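Local coordinates for protein branched-chain-amino-acid aminotransferase (Deinococcus radiodurans, PDB 3UZO) that probably transfers the amino group between leucine, isoleucine or valine and 2-oxoglutarate, using pyridoxal 5'-phosphate as cofactor in branched-chain amino acid metabolism, at residues D250-Q258 against L281-R289. Sequence-based numbering, arbitrary orientation.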
loop_
_atom_site.group_PDB
_atom_site.type_symbol
_atom_site.label_atom_id
_atom_site.label_comp_id
_atom_site.label_asym_id
_atom_site.label_seq_id
_atom_site.Cartn_x
_atom_site.Cartn_y
_atom_site.Cartn_z
ATOM N N ASP A 250 -34.995 -18.764 1.629
ATOM C CA ASP A 250 -36.073 -18.913 2.599
ATOM C C ASP A 250 -36.064 -17.783 3.628
ATOM O O ASP A 250 -36.909 -17.748 4.526
ATOM C CB ASP A 250 -35.973 -20.264 3.313
ATOM C CG ASP A 250 -34.690 -20.416 4.109
ATOM O OD1 ASP A 250 -33.829 -19.514 4.037
ATOM O OD2 ASP A 250 -34.542 -21.444 4.804
ATOM N N GLY A 251 -35.105 -16.870 3.488
ATOM C CA GLY A 251 -34.994 -15.739 4.396
ATOM C C GLY A 251 -34.671 -16.106 5.834
ATOM O O GLY A 251 -34.811 -15.281 6.739
ATOM N N GLN A 252 -34.206 -17.329 6.054
ATOM C CA GLN A 252 -33.907 -17.788 7.407
ATOM C C GLN A 252 -32.436 -17.764 7.806
ATOM O O GLN A 252 -32.109 -17.934 8.983
ATOM C CB GLN A 252 -34.436 -19.215 7.583
ATOM C CG GLN A 252 -35.877 -19.397 7.147
ATOM C CD GLN A 252 -36.817 -18.478 7.887
ATOM O OE1 GLN A 252 -36.909 -18.526 9.116
ATOM N NE2 GLN A 252 -37.520 -17.629 7.148
ATOM N N LYS A 253 -31.551 -17.539 6.845
ATOM C CA LYS A 253 -30.127 -17.569 7.137
ATOM C C LYS A 253 -29.328 -16.392 6.591
ATOM O O LYS A 253 -29.500 -15.984 5.443
ATOM C CB LYS A 253 -29.551 -18.882 6.599
ATOM C CG LYS A 253 -28.176 -19.256 7.112
ATOM C CD LYS A 253 -27.821 -20.656 6.627
ATOM C CE LYS A 253 -26.535 -21.169 7.241
ATOM N NZ LYS A 253 -26.281 -22.587 6.837
ATOM N N PHE A 254 -28.441 -15.878 7.438
ATOM C CA PHE A 254 -27.565 -14.751 7.132
ATOM C C PHE A 254 -26.199 -15.344 6.804
ATOM O O PHE A 254 -25.577 -15.996 7.647
ATOM C CB PHE A 254 -27.469 -13.836 8.370
ATOM C CG PHE A 254 -26.521 -12.668 8.220
ATOM C CD1 PHE A 254 -26.993 -11.407 7.862
ATOM C CD2 PHE A 254 -25.159 -12.825 8.464
ATOM C CE1 PHE A 254 -26.122 -10.318 7.749
ATOM C CE2 PHE A 254 -24.275 -11.740 8.350
ATOM C CZ PHE A 254 -24.762 -10.485 7.992
ATOM N N VAL A 255 -25.730 -15.117 5.585
ATOM C CA VAL A 255 -24.442 -15.650 5.164
ATOM C C VAL A 255 -23.448 -14.564 4.770
ATOM O O VAL A 255 -23.801 -13.595 4.097
ATOM C CB VAL A 255 -24.609 -16.618 3.969
ATOM C CG1 VAL A 255 -23.264 -17.237 3.609
ATOM C CG2 VAL A 255 -25.621 -17.699 4.315
ATOM N N THR A 256 -22.203 -14.731 5.201
ATOM C CA THR A 256 -21.135 -13.787 4.876
ATOM C C THR A 256 -19.850 -14.578 4.673
ATOM O O THR A 256 -19.627 -15.602 5.327
ATOM C CB THR A 256 -20.933 -12.735 6.002
ATOM O OG1 THR A 256 -22.184 -12.095 6.282
ATOM C CG2 THR A 256 -19.961 -11.662 5.564
ATOM N N PRO A 257 -18.984 -14.121 3.754
ATOM C CA PRO A 257 -17.731 -14.836 3.501
ATOM C C PRO A 257 -16.741 -14.924 4.656
ATOM O O PRO A 257 -16.672 -14.047 5.520
ATOM C CB PRO A 257 -17.145 -14.098 2.289
ATOM C CG PRO A 257 -17.720 -12.731 2.396
ATOM C CD PRO A 257 -19.144 -12.994 2.818
ATOM N N GLN A 258 -15.983 -16.014 4.660
ATOM C CA GLN A 258 -14.960 -16.241 5.667
ATOM C C GLN A 258 -13.672 -16.326 4.872
ATOM O O GLN A 258 -13.470 -17.263 4.095
ATOM C CB GLN A 258 -15.207 -17.548 6.426
ATOM C CG GLN A 258 -14.230 -17.773 7.576
ATOM C CD GLN A 258 -14.602 -18.962 8.440
ATOM O OE1 GLN A 258 -14.705 -20.091 7.954
ATOM N NE2 GLN A 258 -14.808 -18.716 9.729
ATOM N N LEU A 281 -32.359 -15.290 13.273
ATOM C CA LEU A 281 -31.896 -15.902 12.035
ATOM C C LEU A 281 -30.742 -16.858 12.276
ATOM O O LEU A 281 -30.087 -16.814 13.317
ATOM C CB LEU A 281 -31.418 -14.826 11.051
ATOM C CG LEU A 281 -32.387 -13.703 10.692
ATOM C CD1 LEU A 281 -31.684 -12.698 9.785
ATOM C CD2 LEU A 281 -33.615 -14.278 10.015
ATOM N N GLU A 282 -30.508 -17.733 11.306
ATOM C CA GLU A 282 -29.397 -18.668 11.371
ATOM C C GLU A 282 -28.235 -17.832 10.840
ATOM O O GLU A 282 -28.449 -16.915 10.043
ATOM C CB GLU A 282 -29.636 -19.860 10.438
ATOM C CG GLU A 282 -30.781 -20.772 10.846
ATOM C CD GLU A 282 -30.416 -21.695 11.994
ATOM O OE1 GLU A 282 -29.523 -22.551 11.808
ATOM O OE2 GLU A 282 -31.020 -21.568 13.081
ATOM N N VAL A 283 -27.018 -18.140 11.265
ATOM C CA VAL A 283 -25.867 -17.379 10.811
ATOM C C VAL A 283 -24.724 -18.300 10.386
ATOM O O VAL A 283 -24.458 -19.318 11.027
ATOM C CB VAL A 283 -25.401 -16.407 11.925
ATOM C CG1 VAL A 283 -24.376 -17.075 12.823
ATOM C CG2 VAL A 283 -24.877 -15.137 11.314
ATOM N N GLU A 284 -24.047 -17.930 9.303
ATOM C CA GLU A 284 -22.950 -18.728 8.779
ATOM C C GLU A 284 -21.864 -17.895 8.118
ATOM O O GLU A 284 -22.148 -16.996 7.324
ATOM C CB GLU A 284 -23.492 -19.726 7.749
ATOM C CG GLU A 284 -22.420 -20.471 6.963
ATOM C CD GLU A 284 -23.002 -21.357 5.867
ATOM O OE1 GLU A 284 -23.904 -22.164 6.168
ATOM O OE2 GLU A 284 -22.553 -21.251 4.704
ATOM N N GLU A 285 -20.616 -18.190 8.458
ATOM C CA GLU A 285 -19.481 -17.518 7.841
ATOM C C GLU A 285 -18.859 -18.609 6.981
ATOM O O GLU A 285 -18.326 -19.587 7.502
ATOM C CB GLU A 285 -18.474 -17.037 8.889
ATOM C CG GLU A 285 -19.006 -15.944 9.813
ATOM C CD GLU A 285 -17.968 -15.472 10.804
ATOM O OE1 GLU A 285 -17.073 -14.692 10.410
ATOM O OE2 GLU A 285 -18.038 -15.894 11.977
ATOM N N GLY A 286 -18.956 -18.463 5.667
ATOM C CA GLY A 286 -18.401 -19.474 4.792
ATOM C C GLY A 286 -18.240 -18.993 3.369
ATOM O O GLY A 286 -18.296 -17.794 3.101
ATOM N N ASP A 287 -18.052 -19.932 2.450
ATOM C CA ASP A 287 -17.865 -19.585 1.054
ATOM C C ASP A 287 -19.159 -19.227 0.351
ATOM O O ASP A 287 -20.198 -19.831 0.585
ATOM C CB ASP A 287 -17.202 -20.735 0.289
ATOM C CG ASP A 287 -15.774 -20.972 0.712
ATOM O OD1 ASP A 287 -15.013 -19.989 0.822
ATOM O OD2 ASP A 287 -15.406 -22.146 0.920
ATOM N N ILE A 288 -19.080 -18.221 -0.507
ATOM C CA ILE A 288 -20.220 -17.801 -1.303
ATOM C C ILE A 288 -19.645 -17.717 -2.712
ATOM O O ILE A 288 -18.970 -16.748 -3.051
ATOM C CB ILE A 288 -20.742 -16.420 -0.872
ATOM C CG1 ILE A 288 -21.187 -16.472 0.595
ATOM C CG2 ILE A 288 -21.888 -15.991 -1.783
ATOM C CD1 ILE A 288 -21.957 -15.241 1.064
ATOM N N ARG A 289 -19.883 -18.750 -3.514
ATOM C CA ARG A 289 -19.374 -18.787 -4.884
ATOM C C ARG A 289 -20.114 -17.770 -5.745
ATOM O O ARG A 289 -21.321 -17.572 -5.577
ATOM C CB ARG A 289 -19.544 -20.195 -5.475
ATOM C CG ARG A 289 -18.723 -21.283 -4.780
ATOM C CD ARG A 289 -18.992 -22.657 -5.394
ATOM N NE ARG A 289 -18.676 -22.683 -6.820
ATOM C CZ ARG A 289 -17.464 -22.907 -7.320
ATOM N NH1 ARG A 289 -16.436 -23.134 -6.514
ATOM N NH2 ARG A 289 -17.279 -22.889 -8.635
HETATM O O HOH W 1 -16.375 -13.323 8.294
HETATM O O HOH W 2 -15.067 -17.290 1.736
#
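Lys253 reaches diagonally across the sheet to Glu284, two residues beyond its register partner Glu282 on the adjacent parallel strand, and forms a salt bridge, NZ to OE1 2.5 Å. With CG anti to the backbone N (chi1 -165°) and the chain extended beyond it, CE lies 3.4 Å from Glu284 CB; the ammonium meets OE1 on the anti side, somewhat out of the carboxylate plane. Nearer its root, Lys253 CG rests on Glu282 CB. On the opposite face Phe254 and Val283 stand side by side, ring atom CD2 3.7 Å from CG2, and both touch Leu272 of helix 266-277. Val255, on the Lys253 face, sends CG1 against Ile288 CD1 at 3.5 Å, a tight fit in which the two side chains pass in opposite directions and share Phe296 as a neighbour. Between these two faces the backbones run parallel: Phe254 N binds Glu282 O and Phe254 O accepts from Glu284 N (3.0 Å), a pattern repeated at Thr256 with Glu284 and Gly286. Where the strands end, a water donates to both Pro257 O and Glu285 OE1. Strand 253-257, helix 266-277 and strand 282-286 thus make a beta-alpha-beta crossover, whose helix begins at Ile266 and Thr267, residues that bind pyridoxal 5'-phosphate.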